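PDB 5BN3: V-type ATP synthase alpha chain from Nanoarchaeum equitans Kin4-M, which is the nucleotide-binding subunit A of an archaeal rotary ATPase head, built around a P-loop NTPase core that holds ADP in this structure. Local coordinates for residues H180-Y190 with Y299-D310; A354-R362 with G371-V379. One frame throughout, in Å; residues are numbered along the deposited sequence.

How the contacts relate
Contact 1 (180-190 with 299-310) precedes contact 2 (354-362 with 371-379) along the chain, and their centres are about 12 Å apart. Helix 293-309, which carries half of contact 1, packs near the sheet whose strand 370-379 carries half of contact 2. Contact 1 lays the chain leaving strand 180-183 against the nucleotide-binding domain, whereas contact 2 lies wholly within that domain. A probable hydrogen bond, Tyr-299 OH to Glu-355 OE1, joins them; Arg-359 NH2 also comes very close to Ile-184 O, a probable bond whose length is doubtful. Arg-359 also reaches Glu-306 and Thr-303, so one side chain from contact 2 appears to tie together both segments of contact 1.

Contact 1 of 2, residues H180-Y190 with Y299-D310; sequences HEWPIRKPRPY and YLGATIGEYFRD
Strand 180-183, paired with strand 68-71, passes helix 299-309 of the P-loop NTPase domain at 9.9 Å between axes, their directions 129° apart. A type I turn from Pro-183 to Lys-186 then leads the chain back along the helix, where Ile-184 packs on Tyr-299 and Leu-300. Arg-188 carries the polar part. Arg-188 N donates to Glu-306 OE1 at 3.0 Å, from above the carboxylate plane, and Glu-306 OE1 also has a salt bridge to Arg-359. Bent at chi3 (58°), the Arg-188 chain brings NE to 2.7 Å from Asp-310 OD2, nearly along the C-O axis; NH2 adds a weak bond to the same oxygen. Its NH1 donates to His-180 NE2 in the imidazole plane, while Tyr-307 CD1 lies over one guanidinium face. These contacts would limit rotation of the group. Arg-309 grips Asp-310 OD1 side-on through NE and NH2, completing a salt-bridge network in which the Asp-310 carboxylate is shared by Arg-188 and Arg-309 and probably offsets part of their charge. Water 1 links Arg-188 O, Glu-306 OE2 and Arg-309 NH1. Directly across the contact, Arg-309 NH2 donates to Arg-188 O at 3.1 Å from above the carbonyl plane.

Contact 2 of 2, residues A354-R362 with G371-V379; sequences AEFYERSGR and GSLTIIGAV. With MG (magnesium ion), chain L.
A beta hairpin of strands 361-364 and 370-379 in the mixed sheet of the nucleotide-binding domain forms this contact, together with the end of the preceding helix, 349-357. Strand 370-379 also lies between strands 218-222 and 314-320, parallel to both. Gly-361 and Leu-373 make an antiparallel hydrogen-bonded pair: Gly-361 N reaches Leu-373 O at 2.9 Å in the carbonyl plane, and Leu-373 N returns a bond to Gly-361 O from above its carbonyl plane. The next pair, Arg-362 with Ser-372, is non-hydrogen-bonded, its CA atoms 4.0 Å apart. Gly-361 has phi 135°, where a CB would press against the preceding carbonyl oxygen. A type I turn from Tyr-357 to Ser-360 links helix to strand; Ser-360 N and OG both donate to Tyr-357 O, OG at 2.8 Å.

Ile-375 fills the angle between helix end and strand. With CG2 anti to its backbone N and CG1 beside it (chi1 -65°), its branches separate: CG2 meets Phe-356 CE2 at 3.6 Å and also touches Tyr-357 CE1, while CD1 lies over one face of the Phe-356 ring, towards its rim, and against Ser-360 CB. The two aromatic residues are themselves packed together, Phe-356 CD2 sitting over the centre of the Tyr-357 ring. Farther along the strand, Tyr-357 OH rests on Gly-377 CA, in the space a CB would need. Leu-373 CD2 touches Arg-359 O, and its side chain also packs on Val-315 and Val-317 of the neighbouring strand.

Ser-372 and Thr-374 turn their hydroxyls to a magnesium ion, whose site also includes Val-315. Ser-372 OG binds the metal at 2.3 Å and Thr-374 OG1 at 2.4 Å.

Contact 1 of 2, residues H180-Y190 with Y299-D310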
loop_
_atom_site.group_PDB
_atom_site.type_symbol
_atom_site.label_atom_id
_atom_site.label_comp_id
_atom_site.label_asym_id
_atom_site.label_seq_id
_atom_site.Cartn_x
_atom_site.Cartn_y
_atom_site.Cartn_z
ATOM N N HIS A 180 37.205 35.952 2.542
ATOM C CA HIS A 180 37.845 34.786 1.941
ATOM C C HIS A 180 36.796 33.830 1.385
ATOM O O HIS A 180 35.625 33.888 1.767
ATOM C CB HIS A 180 38.780 34.074 2.927
ATOM C CG HIS A 180 38.073 33.343 4.029
ATOM N ND1 HIS A 180 37.629 33.969 5.171
ATOM C CD2 HIS A 180 37.761 32.032 4.170
ATOM C CE1 HIS A 180 37.059 33.078 5.966
ATOM N NE2 HIS A 180 37.126 31.897 5.382
ATOM N N GLU A 181 37.214 32.969 0.462
ATOM C CA GLU A 181 36.307 32.014 -0.159
ATOM C C GLU A 181 36.373 30.671 0.555
ATOM O O GLU A 181 37.429 30.277 1.054
ATOM C CB GLU A 181 36.651 31.834 -1.639
ATOM C CG GLU A 181 36.407 33.065 -2.493
ATOM C CD GLU A 181 36.688 32.812 -3.963
ATOM O OE1 GLU A 181 37.568 31.977 -4.262
ATOM O OE2 GLU A 181 36.024 33.438 -4.816
ATOM N N TRP A 182 35.245 29.968 0.602
ATOM C CA TRP A 182 35.200 28.659 1.238
ATOM C C TRP A 182 34.244 27.715 0.514
ATOM O O TRP A 182 33.132 28.107 0.160
ATOM C CB TRP A 182 34.794 28.794 2.707
ATOM C CG TRP A 182 34.956 27.526 3.468
ATOM C CD1 TRP A 182 34.006 26.573 3.688
ATOM C CD2 TRP A 182 36.150 27.060 4.103
ATOM N NE1 TRP A 182 34.535 25.543 4.428
ATOM C CE2 TRP A 182 35.851 25.818 4.695
ATOM C CE3 TRP A 182 37.443 27.573 4.230
ATOM C CZ2 TRP A 182 36.799 25.082 5.404
ATOM C CZ3 TRP A 182 38.382 26.844 4.931
ATOM C CH2 TRP A 182 38.057 25.612 5.511
ATOM N N PRO A 183 34.679 26.465 0.290
ATOM C CA PRO A 183 33.838 25.451 -0.357
ATOM C C PRO A 183 32.636 25.108 0.523
ATOM O O PRO A 183 32.823 24.661 1.655
ATOM C CB PRO A 183 34.770 24.235 -0.464
ATOM C CG PRO A 183 36.163 24.792 -0.322
ATOM C CD PRO A 183 36.021 25.950 0.613
ATOM N N ILE A 184 31.427 25.303 0.006
ATOM C CA ILE A 184 30.215 25.124 0.805
ATOM C C ILE A 184 29.950 23.678 1.231
ATOM O O ILE A 184 29.241 23.440 2.209
ATOM C CB ILE A 184 28.966 25.684 0.085
ATOM C CG1 ILE A 184 28.744 24.971 -1.251
ATOM C CG2 ILE A 184 29.088 27.187 -0.113
ATOM C CD1 ILE A 184 27.482 25.412 -1.970
ATOM N N ARG A 185 30.510 22.718 0.501
ATOM C CA ARG A 185 30.326 21.305 0.835
ATOM C C ARG A 185 31.279 20.841 1.930
ATOM O O ARG A 185 31.214 19.698 2.378
ATOM C CB ARG A 185 30.505 20.423 -0.404
ATOM C CG ARG A 185 29.428 20.601 -1.459
ATOM C CD ARG A 185 29.574 19.584 -2.578
ATOM N NE ARG A 185 28.578 19.791 -3.625
ATOM C CZ ARG A 185 27.344 19.298 -3.588
ATOM N NH1 ARG A 185 26.953 18.563 -2.555
ATOM N NH2 ARG A 185 26.500 19.539 -4.581
ATOM N N LYS A 186 32.163 21.736 2.354
ATOM C CA LYS A 186 33.187 21.400 3.335
ATOM C C LYS A 186 32.911 22.105 4.655
ATOM O O LYS A 186 32.885 23.337 4.709
ATOM C CB LYS A 186 34.563 21.808 2.806
ATOM C CG LYS A 186 35.731 21.438 3.701
ATOM C CD LYS A 186 37.042 21.820 3.024
ATOM C CE LYS A 186 38.241 21.518 3.906
ATOM N NZ LYS A 186 39.515 21.943 3.261
ATOM N N PRO A 187 32.693 21.325 5.722
ATOM C CA PRO A 187 32.430 21.888 7.053
ATOM C C PRO A 187 33.615 22.709 7.546
ATOM O O PRO A 187 34.757 22.277 7.382
ATOM C CB PRO A 187 32.266 20.644 7.934
ATOM C CG PRO A 187 31.877 19.552 6.987
ATOM C CD PRO A 187 32.609 19.853 5.713
ATOM N N ARG A 188 33.354 23.874 8.130
ATOM C CA ARG A 188 34.431 24.722 8.632
ATOM C C ARG A 188 34.982 24.193 9.953
ATOM O O ARG A 188 34.220 23.874 10.869
ATOM C CB ARG A 188 33.962 26.176 8.768
ATOM C CG ARG A 188 33.716 26.857 7.424
ATOM C CD ARG A 188 33.189 28.279 7.577
ATOM N NE ARG A 188 34.086 29.132 8.356
ATOM C CZ ARG A 188 35.145 29.765 7.859
ATOM N NH1 ARG A 188 35.457 29.641 6.577
ATOM N NH2 ARG A 188 35.895 30.521 8.648
ATOM N N PRO A 189 36.317 24.105 10.051
ATOM C CA PRO A 189 36.997 23.521 11.213
ATOM C C PRO A 189 36.828 24.347 12.482
ATOM O O PRO A 189 36.575 25.553 12.421
ATOM C CB PRO A 189 38.471 23.525 10.793
ATOM C CG PRO A 189 38.574 24.643 9.808
ATOM C CD PRO A 189 37.274 24.613 9.052
ATOM N N TYR A 190 36.963 23.677 13.620
ATOM C CA TYR A 190 36.924 24.311 14.932
ATOM C C TYR A 190 37.814 23.488 15.849
ATOM O O TYR A 190 38.377 22.481 15.418
ATOM C CB TYR A 190 35.489 24.364 15.469
ATOM C CG TYR A 190 34.772 23.035 15.445
ATOM C CD1 TYR A 190 34.040 22.644 14.335
ATOM C CD2 TYR A 190 34.820 22.178 16.534
ATOM C CE1 TYR A 190 33.383 21.437 14.305
ATOM C CE2 TYR A 190 34.165 20.968 16.514
ATOM C CZ TYR A 190 33.448 20.603 15.397
ATOM O OH TYR A 190 32.792 19.397 15.372
ATOM N N TYR A 299 23.704 24.103 1.746
ATOM C CA TYR A 299 25.120 24.107 2.107
ATOM C C TYR A 299 25.648 25.530 2.259
ATOM O O TYR A 299 26.507 25.795 3.102
ATOM C CB TYR A 299 25.939 23.340 1.061
ATOM C CG TYR A 299 25.711 21.844 1.090
ATOM C CD1 TYR A 299 24.622 21.278 0.447
ATOM C CD2 TYR A 299 26.585 21.001 1.760
ATOM C CE1 TYR A 299 24.406 19.916 0.470
ATOM C CE2 TYR A 299 26.376 19.634 1.787
ATOM C CZ TYR A 299 25.284 19.098 1.141
ATOM O OH TYR A 299 25.068 17.740 1.163
ATOM N N LEU A 300 25.126 26.437 1.440
ATOM C CA LEU A 300 25.527 27.839 1.474
ATOM C C LEU A 300 25.182 28.481 2.812
ATOM O O LEU A 300 26.022 29.135 3.434
ATOM C CB LEU A 300 24.821 28.612 0.359
ATOM C CG LEU A 300 25.279 30.057 0.166
ATOM C CD1 LEU A 300 26.404 30.082 -0.844
ATOM C CD2 LEU A 300 24.137 30.965 -0.267
ATOM N N GLY A 301 23.938 28.296 3.246
ATOM C CA GLY A 301 23.471 28.880 4.492
ATOM C C GLY A 301 24.167 28.298 5.702
ATOM O O GLY A 301 24.428 29.001 6.678
ATOM N N ALA A 302 24.461 27.005 5.640
ATOM C CA ALA A 302 25.190 26.344 6.712
ATOM C C ALA A 302 26.608 26.896 6.817
ATOM O O ALA A 302 27.106 27.143 7.916
ATOM C CB ALA A 302 25.221 24.845 6.478
ATOM N N THR A 303 27.256 27.073 5.669
ATOM C CA THR A 303 28.623 27.591 5.620
ATOM C C THR A 303 28.719 29.007 6.182
ATOM O O THR A 303 29.628 29.317 6.957
ATOM C CB THR A 303 29.169 27.575 4.179
ATOM O OG1 THR A 303 29.205 26.225 3.702
ATOM C CG2 THR A 303 30.572 28.155 4.137
ATOM N N ILE A 304 27.783 29.865 5.783
ATOM C CA ILE A 304 27.719 31.227 6.302
ATOM C C ILE A 304 27.452 31.204 7.810
ATOM O O ILE A 304 28.011 32.007 8.560
ATOM C CB ILE A 304 26.633 32.046 5.569
ATOM C CG1 ILE A 304 27.009 32.220 4.093
ATOM C CG2 ILE A 304 26.437 33.398 6.229
ATOM C CD1 ILE A 304 25.937 32.909 3.257
ATOM N N GLY A 305 26.611 30.271 8.250
ATOM C CA GLY A 305 26.336 30.098 9.668
ATOM C C GLY A 305 27.575 29.728 10.455
ATOM O O GLY A 305 27.813 30.261 11.542
ATOM N N GLU A 306 28.362 28.808 9.905
ATOM C CA GLU A 306 29.612 28.394 10.527
ATOM C C GLU A 306 30.589 29.560 10.588
ATOM O O GLU A 306 31.340 29.696 11.551
ATOM C CB GLU A 306 30.245 27.246 9.738
ATOM C CG GLU A 306 29.524 25.914 9.843
ATOM C CD GLU A 306 30.174 24.849 8.982
ATOM O OE1 GLU A 306 30.668 25.194 7.885
ATOM O OE2 GLU A 306 30.201 23.673 9.400
ATOM N N TYR A 307 30.577 30.389 9.548
ATOM C CA TYR A 307 31.477 31.537 9.450
ATOM C C TYR A 307 31.270 32.525 10.592
ATOM O O TYR A 307 32.230 32.984 11.210
ATOM C CB TYR A 307 31.298 32.233 8.095
ATOM C CG TYR A 307 32.005 33.565 7.969
ATOM C CD1 TYR A 307 33.391 33.642 7.966
ATOM C CD2 TYR A 307 31.284 34.743 7.832
ATOM C CE1 TYR A 307 34.038 34.861 7.843
ATOM C CE2 TYR A 307 31.923 35.963 7.710
ATOM C CZ TYR A 307 33.298 36.014 7.715
ATOM O OH TYR A 307 33.935 37.227 7.592
ATOM N N PHE A 308 30.016 32.850 10.877
ATOM C CA PHE A 308 29.722 33.770 11.970
ATOM C C PHE A 308 29.904 33.087 13.324
ATOM O O PHE A 308 30.241 33.737 14.314
ATOM C CB PHE A 308 28.321 34.362 11.819
ATOM C CG PHE A 308 28.240 35.467 10.805
ATOM C CD1 PHE A 308 28.648 36.753 11.131
ATOM C CD2 PHE A 308 27.758 35.226 9.526
ATOM C CE1 PHE A 308 28.578 37.779 10.202
ATOM C CE2 PHE A 308 27.683 36.246 8.592
ATOM C CZ PHE A 308 28.096 37.525 8.930
ATOM N N ARG A 309 29.689 31.775 13.359
ATOM C CA ARG A 309 29.990 30.980 14.545
ATOM C C ARG A 309 31.478 31.069 14.878
ATOM O O ARG A 309 31.860 31.181 16.045
ATOM C CB ARG A 309 29.598 29.518 14.316
ATOM C CG ARG A 309 29.969 28.581 15.459
ATOM C CD ARG A 309 30.115 27.156 14.962
ATOM N NE ARG A 309 31.240 27.025 14.037
ATOM C CZ ARG A 309 31.519 25.927 13.342
ATOM N NH1 ARG A 309 30.751 24.852 13.458
ATOM N NH2 ARG A 309 32.562 25.907 12.525
ATOM N N ASP A 310 32.313 31.030 13.845
ATOM C CA ASP A 310 33.762 31.074 14.020
ATOM C C ASP A 310 34.256 32.416 14.569
ATOM O O ASP A 310 35.376 32.514 15.069
ATOM C CB ASP A 310 34.462 30.753 12.694
ATOM C CG ASP A 310 34.261 29.315 12.257
ATOM O OD1 ASP A 310 33.928 28.464 13.110
ATOM O OD2 ASP A 310 34.451 29.035 11.054
HETATM O O HOH W 1 31.412 22.819 11.385
HETATM O O HOH W 2 36.552 27.769 10.719
HETATM O O HOH W 3 36.022 27.587 14.369
#

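Contact 2 of 2, residues A354-R362 with G371-V379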
loop_
_atom_site.group_PDB
_atom_site.type_symbol
_atom_site.label_atom_id
_atom_site.label_comp_id
_atom_site.label_asym_id
_atom_site.label_seq_id
_atom_site.Cartn_x
_atom_site.Cartn_y
_atom_site.Cartn_z
ATOM N N ALA A 354 22.380 14.312 7.097
ATOM C CA ALA A 354 23.360 14.404 8.169
ATOM C C ALA A 354 24.442 15.438 7.865
ATOM O O ALA A 354 24.924 16.112 8.769
ATOM C CB ALA A 354 23.984 13.050 8.426
ATOM N N GLU A 355 24.821 15.561 6.595
ATOM C CA GLU A 355 25.816 16.558 6.192
ATOM C C GLU A 355 25.366 17.980 6.527
ATOM O O GLU A 355 26.190 18.877 6.693
ATOM C CB GLU A 355 26.129 16.438 4.694
ATOM C CG GLU A 355 26.925 15.194 4.315
ATOM C CD GLU A 355 27.175 15.090 2.820
ATOM O OE1 GLU A 355 26.892 16.068 2.091
ATOM O OE2 GLU A 355 27.654 14.028 2.369
ATOM N N PHE A 356 24.055 18.176 6.626
ATOM C CA PHE A 356 23.492 19.461 7.022
ATOM C C PHE A 356 23.432 19.597 8.544
ATOM O O PHE A 356 24.074 20.473 9.124
ATOM C CB PHE A 356 22.099 19.627 6.407
ATOM C CG PHE A 356 21.406 20.903 6.789
ATOM C CD1 PHE A 356 22.031 22.129 6.617
ATOM C CD2 PHE A 356 20.118 20.877 7.303
ATOM C CE1 PHE A 356 21.388 23.307 6.961
ATOM C CE2 PHE A 356 19.469 22.050 7.649
ATOM C CZ PHE A 356 20.106 23.268 7.477
ATOM N N TYR A 357 22.675 18.716 9.192
ATOM C CA TYR A 357 22.416 18.834 10.629
ATOM C C TYR A 357 23.641 18.645 11.526
ATOM O O TYR A 357 23.697 19.200 12.622
ATOM C CB TYR A 357 21.293 17.879 11.050
ATOM C CG TYR A 357 19.933 18.291 10.538
ATOM C CD1 TYR A 357 19.257 19.365 11.096
ATOM C CD2 TYR A 357 19.322 17.603 9.500
ATOM C CE1 TYR A 357 18.016 19.745 10.634
ATOM C CE2 TYR A 357 18.080 17.976 9.031
ATOM C CZ TYR A 357 17.433 19.047 9.604
ATOM O OH TYR A 357 16.195 19.425 9.144
ATOM N N GLU A 358 24.621 17.870 11.069
ATOM C CA GLU A 358 25.828 17.644 11.863
ATOM C C GLU A 358 26.717 18.885 11.935
ATOM O O GLU A 358 27.706 18.904 12.667
ATOM C CB GLU A 358 26.611 16.451 11.329
ATOM N N ARG A 359 26.363 19.918 11.176
ATOM C CA ARG A 359 27.092 21.184 11.216
ATOM C C ARG A 359 26.657 22.040 12.399
ATOM O O ARG A 359 27.347 22.983 12.772
ATOM C CB ARG A 359 26.879 21.970 9.922
ATOM C CG ARG A 359 27.486 21.346 8.676
ATOM C CD ARG A 359 27.825 22.440 7.681
ATOM N NE ARG A 359 28.130 21.930 6.348
ATOM C CZ ARG A 359 28.742 22.637 5.404
ATOM N NH1 ARG A 359 29.135 23.879 5.652
ATOM N NH2 ARG A 359 28.975 22.096 4.219
ATOM N N SER A 360 25.507 21.716 12.980
ATOM C CA SER A 360 25.028 22.444 14.148
ATOM C C SER A 360 25.913 22.112 15.337
ATOM O O SER A 360 26.701 21.165 15.287
ATOM C CB SER A 360 23.581 22.072 14.466
ATOM O OG SER A 360 23.494 20.741 14.940
ATOM N N GLY A 361 25.800 22.894 16.402
ATOM C CA GLY A 361 26.560 22.616 17.606
ATOM C C GLY A 361 27.203 23.844 18.206
ATOM O O GLY A 361 27.412 24.848 17.523
ATOM N N ARG A 362 27.503 23.759 19.496
ATOM C CA ARG A 362 28.247 24.794 20.194
ATOM C C ARG A 362 29.709 24.359 20.245
ATOM O O ARG A 362 30.008 23.214 20.591
ATOM C CB ARG A 362 27.685 24.963 21.606
ATOM C CG ARG A 362 28.361 26.030 22.442
ATOM C CD ARG A 362 27.560 26.305 23.702
ATOM N NE ARG A 362 28.244 25.859 24.912
ATOM C CZ ARG A 362 29.090 26.611 25.606
ATOM N NH1 ARG A 362 29.367 27.844 25.206
ATOM N NH2 ARG A 362 29.664 26.126 26.697
ATOM N N GLY A 371 31.318 29.787 20.138
ATOM C CA GLY A 371 30.300 30.119 19.160
ATOM C C GLY A 371 29.314 28.974 19.050
ATOM O O GLY A 371 29.634 27.844 19.420
ATOM N N SER A 372 28.116 29.258 18.548
ATOM C CA SER A 372 27.100 28.221 18.402
ATOM C C SER A 372 26.348 28.358 17.085
ATOM O O SER A 372 26.090 29.469 16.620
ATOM C CB SER A 372 26.109 28.266 19.570
ATOM O OG SER A 372 25.059 29.187 19.322
ATOM N N LEU A 373 26.009 27.225 16.479
ATOM C CA LEU A 373 25.134 27.222 15.313
ATOM C C LEU A 373 23.920 26.356 15.609
ATOM O O LEU A 373 24.035 25.143 15.790
ATOM C CB LEU A 373 25.868 26.720 14.065
ATOM C CG LEU A 373 25.026 26.554 12.798
ATOM C CD1 LEU A 373 24.256 27.825 12.503
ATOM C CD2 LEU A 373 25.901 26.187 11.612
ATOM N N THR A 374 22.760 26.997 15.672
ATOM C CA THR A 374 21.505 26.314 15.957
ATOM C C THR A 374 20.722 26.152 14.651
ATOM O O THR A 374 20.603 27.099 13.873
ATOM C CB THR A 374 20.689 27.113 16.993
ATOM O OG1 THR A 374 21.530 27.451 18.108
ATOM C CG2 THR A 374 19.506 26.305 17.482
ATOM N N ILE A 375 20.204 24.953 14.393
ATOM C CA ILE A 375 19.552 24.677 13.112
ATOM C C ILE A 375 18.107 24.221 13.264
ATOM O O ILE A 375 17.825 23.224 13.929
ATOM C CB ILE A 375 20.333 23.623 12.297
ATOM C CG1 ILE A 375 21.707 24.172 11.901
ATOM C CG2 ILE A 375 19.561 23.226 11.048
ATOM C CD1 ILE A 375 22.554 23.188 11.118
ATOM N N ILE A 376 17.196 24.959 12.636
ATOM C CA ILE A 376 15.785 24.597 12.623
ATOM C C ILE A 376 15.386 24.203 11.203
ATOM O O ILE A 376 15.441 25.029 10.291
ATOM C CB ILE A 376 14.894 25.768 13.092
ATOM C CG1 ILE A 376 15.436 26.377 14.390
ATOM C CG2 ILE A 376 13.454 25.306 13.274
ATOM C CD1 ILE A 376 15.475 25.410 15.554
ATOM N N GLY A 377 14.992 22.945 11.015
ATOM C CA GLY A 377 14.603 22.462 9.701
ATOM C C GLY A 377 13.124 22.143 9.585
ATOM O O GLY A 377 12.614 21.244 10.254
ATOM N N ALA A 378 12.430 22.883 8.729
ATOM C CA ALA A 378 11.031 22.589 8.440
ATOM C C ALA A 378 10.945 21.394 7.493
ATOM O O ALA A 378 11.800 21.218 6.621
ATOM C CB ALA A 378 10.350 23.796 7.835
ATOM N N VAL A 379 9.924 20.562 7.676
ATOM C CA VAL A 379 9.717 19.401 6.816
ATOM C C VAL A 379 8.287 19.415 6.292
ATOM O O VAL A 379 7.360 19.753 7.027
ATOM C CB VAL A 379 9.973 18.078 7.572
ATOM C CG1 VAL A 379 9.996 16.907 6.599
ATOM C CG2 VAL A 379 11.281 18.139 8.330
HETATM MG MG MG L . 23.035 29.263 18.186
#